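Long-range contact in peptidoglycan recognition protein 3 (PDB 4Z8I), which probably cleaves the amide bond between N-acetylmuramic acid and L-alanine in bacterial peptidoglycan, as a zinc-dependent amidase of the peptidoglycan recognition protein family: residues L85-H93 with G191-H202. Numbering follows the deposited sequence.
Sequences LPVPKVVIH and GKIRSGYSLYGH. With ZN (zinc ion), chain B.
Different first torsions bring His-93 and His-202 to one zinc ion: CG of His-93 sits beside its backbone N (chi1 -69°), that of His-202 anti to its own (chi1 -171°). Both bind through ND1, each 2.0 Å from the zinc, and the rings meet obliquely, planes 56° apart, with CE1 of His-93 over one face of His-202. Cys-210 and a water complete the four ligands. NE2 of His-93 is hydrogen-bonded to His-150, a second-shell residue that probably helps fix the ring's rotation.

Behind the site, strands 89-93 and 197-201 run parallel, the latter at the edge of the mixed central sheet. Tyr-200 N gives Val-90 O a 2.7 Å, nearly straight bond, and Tyr-200 O receives Ile-92 N at 2.8 Å; the last link, His-202 N to Ile-92 O, is weak. On one face Val-90 CG2 meets Tyr-197 CD1 at 3.7 Å, while Leu-199 CD1 lies against Ile-92 CG1. On the other, the Tyr-200 ring turns an edge to Lys-89, whose CB lies near the ring plane beside CE1 and whose chain, bent at chi3, then leaves that plane and passes CE1 and OH on one side. With an alanine at Tyr-200, the ring edge beside Lys-89 CB and CD is gone, and the lysine chain is likely to be held less firmly. Before the corner in each segment, Val-87 N bonds Lys-192 O at 2.8 Å, and Pro-86 CG lies over the rim of one face of the Arg-194 guanidinium.

A histidine near the end of one strand and another just after its neighbour, with a cysteine and a water, match the zinc centre of amidase-type recognition proteins, where the metal probably polarises the water for amide hydrolysis.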
# COMPACT_ATOMS: atom_id res chain seq x y z
N LEU A 85 11.91 12.64 -5.49
CA LEU A 85 12.00 11.49 -4.59
C LEU A 85 13.12 11.70 -3.58
O LEU A 85 14.11 12.37 -3.87
CB LEU A 85 12.21 10.20 -5.39
CG LEU A 85 11.07 9.83 -6.35
CD1 LEU A 85 11.43 8.61 -7.18
CD2 LEU A 85 9.79 9.58 -5.58
N PRO A 86 12.96 11.14 -2.37
CA PRO A 86 11.80 10.37 -1.91
C PRO A 86 10.65 11.27 -1.47
O PRO A 86 10.84 12.47 -1.28
CB PRO A 86 12.35 9.62 -0.70
CG PRO A 86 13.38 10.53 -0.15
CD PRO A 86 14.01 11.21 -1.34
N VAL A 87 9.47 10.69 -1.33
CA VAL A 87 8.26 11.44 -1.01
C VAL A 87 8.05 11.59 0.50
O VAL A 87 8.20 10.62 1.25
CB VAL A 87 7.03 10.82 -1.70
CG1 VAL A 87 5.75 11.52 -1.29
CG2 VAL A 87 7.20 10.84 -3.21
N PRO A 88 7.73 12.81 0.95
CA PRO A 88 7.52 13.14 2.36
C PRO A 88 6.26 12.51 2.95
O PRO A 88 6.30 12.09 4.10
CB PRO A 88 7.33 14.67 2.34
CG PRO A 88 7.92 15.12 1.07
CD PRO A 88 7.72 14.00 0.09
N LYS A 89 5.18 12.46 2.18
CA LYS A 89 3.90 12.08 2.77
C LYS A 89 3.00 11.18 1.91
O LYS A 89 3.13 11.13 0.69
CB LYS A 89 3.15 13.33 3.23
CG LYS A 89 3.22 14.50 2.27
CD LYS A 89 2.93 15.83 2.97
CE LYS A 89 4.17 16.40 3.63
NZ LYS A 89 3.95 17.76 4.19
N VAL A 90 2.09 10.46 2.57
CA VAL A 90 1.17 9.55 1.89
C VAL A 90 -0.27 9.96 2.15
O VAL A 90 -0.67 10.11 3.31
CB VAL A 90 1.37 8.10 2.37
CG1 VAL A 90 0.45 7.16 1.61
CG2 VAL A 90 2.82 7.67 2.19
N VAL A 91 -1.04 10.14 1.08
CA VAL A 91 -2.44 10.56 1.21
C VAL A 91 -3.36 9.40 0.83
O VAL A 91 -3.19 8.77 -0.22
CB VAL A 91 -2.74 11.79 0.33
CG1 VAL A 91 -4.16 12.27 0.56
CG2 VAL A 91 -1.76 12.90 0.63
N ILE A 92 -4.34 9.13 1.68
CA ILE A 92 -5.26 8.02 1.46
C ILE A 92 -6.60 8.50 0.91
O ILE A 92 -7.19 9.45 1.44
CB ILE A 92 -5.48 7.21 2.76
CG1 ILE A 92 -4.15 6.67 3.28
CG2 ILE A 92 -6.47 6.07 2.52
CD1 ILE A 92 -3.48 5.70 2.34
N HIS A 93 -7.08 7.85 -0.14
CA HIS A 93 -8.31 8.25 -0.80
C HIS A 93 -9.31 7.10 -0.83
O HIS A 93 -8.94 5.94 -0.68
CB HIS A 93 -8.03 8.68 -2.24
CG HIS A 93 -7.27 9.97 -2.34
ND1 HIS A 93 -7.90 11.19 -2.44
CD2 HIS A 93 -5.94 10.23 -2.37
CE1 HIS A 93 -6.99 12.15 -2.52
NE2 HIS A 93 -5.79 11.59 -2.48
N GLY A 191 12.97 3.41 -1.16
CA GLY A 191 13.42 4.79 -1.08
C GLY A 191 12.56 5.72 -1.92
O GLY A 191 12.97 6.82 -2.27
N LYS A 192 11.35 5.26 -2.24
CA LYS A 192 10.38 6.08 -2.95
C LYS A 192 9.63 6.94 -1.95
O LYS A 192 9.20 8.06 -2.25
CB LYS A 192 9.38 5.20 -3.71
CG LYS A 192 10.01 4.25 -4.71
CD LYS A 192 10.58 4.99 -5.90
CE LYS A 192 11.13 4.01 -6.94
NZ LYS A 192 11.48 4.69 -8.21
N ILE A 193 9.48 6.40 -0.74
CA ILE A 193 8.83 7.10 0.36
C ILE A 193 9.81 7.14 1.53
O ILE A 193 10.43 6.13 1.86
CB ILE A 193 7.57 6.35 0.82
CG1 ILE A 193 6.70 5.98 -0.38
CG2 ILE A 193 6.78 7.18 1.81
CD1 ILE A 193 5.50 5.14 -0.02
N ARG A 194 9.97 8.32 2.14
CA ARG A 194 10.83 8.46 3.31
C ARG A 194 10.36 7.54 4.43
O ARG A 194 9.18 7.22 4.53
CB ARG A 194 10.82 9.90 3.81
CG ARG A 194 11.48 10.89 2.87
CD ARG A 194 11.55 12.28 3.48
NE ARG A 194 12.45 13.16 2.73
CZ ARG A 194 13.75 13.26 2.97
NH1 ARG A 194 14.50 14.07 2.24
NH2 ARG A 194 14.30 12.53 3.93
N SER A 195 11.30 7.11 5.27
CA SER A 195 10.96 6.26 6.40
C SER A 195 10.20 7.08 7.43
O SER A 195 9.30 6.59 8.10
CB SER A 195 12.22 5.65 7.02
OG SER A 195 13.10 6.66 7.47
N GLY A 196 10.57 8.35 7.55
CA GLY A 196 9.88 9.26 8.44
C GLY A 196 8.76 9.97 7.72
O GLY A 196 8.60 11.19 7.84
N TYR A 197 7.97 9.21 6.97
CA TYR A 197 6.88 9.77 6.19
C TYR A 197 5.68 10.11 7.07
O TYR A 197 5.55 9.60 8.17
CB TYR A 197 6.46 8.82 5.06
CG TYR A 197 5.69 7.60 5.52
CD1 TYR A 197 4.30 7.62 5.60
CD2 TYR A 197 6.35 6.42 5.84
CE1 TYR A 197 3.60 6.51 6.02
CE2 TYR A 197 5.65 5.30 6.26
CZ TYR A 197 4.27 5.36 6.34
OH TYR A 197 3.56 4.25 6.75
N SER A 198 4.81 10.98 6.56
CA SER A 198 3.58 11.31 7.26
C SER A 198 2.38 10.76 6.50
O SER A 198 2.30 10.88 5.28
CB SER A 198 3.45 12.83 7.44
OG SER A 198 4.47 13.33 8.28
N LEU A 199 1.44 10.16 7.23
CA LEU A 199 0.26 9.59 6.61
C LEU A 199 -0.94 10.51 6.79
O LEU A 199 -1.28 10.90 7.91
CB LEU A 199 -0.05 8.21 7.20
CG LEU A 199 -1.27 7.48 6.63
CD1 LEU A 199 -0.96 6.90 5.26
CD2 LEU A 199 -1.73 6.38 7.58
N TYR A 200 -1.59 10.87 5.68
CA TYR A 200 -2.77 11.73 5.73
C TYR A 200 -3.97 11.04 5.11
O TYR A 200 -3.83 10.20 4.21
CB TYR A 200 -2.53 13.04 4.97
CG TYR A 200 -1.38 13.88 5.45
CD1 TYR A 200 -0.07 13.57 5.11
CD2 TYR A 200 -1.60 15.01 6.23
CE1 TYR A 200 0.98 14.34 5.55
CE2 TYR A 200 -0.55 15.79 6.66
CZ TYR A 200 0.74 15.45 6.32
OH TYR A 200 1.80 16.22 6.74
N GLY A 201 -5.16 11.39 5.58
CA GLY A 201 -6.37 11.12 4.82
C GLY A 201 -6.58 12.32 3.92
O GLY A 201 -6.01 13.38 4.17
N HIS A 202 -7.37 12.17 2.86
CA HIS A 202 -7.60 13.27 1.93
C HIS A 202 -8.22 14.48 2.65
O HIS A 202 -7.87 15.62 2.37
CB HIS A 202 -8.49 12.82 0.77
CG HIS A 202 -8.61 13.83 -0.33
ND1 HIS A 202 -9.51 13.70 -1.36
CD2 HIS A 202 -7.93 14.98 -0.57
CE1 HIS A 202 -9.39 14.72 -2.19
NE2 HIS A 202 -8.44 15.52 -1.72
ZN ZN B . -9.73 11.85 -1.97
O HOH W 1 -10.20 12.08 -3.85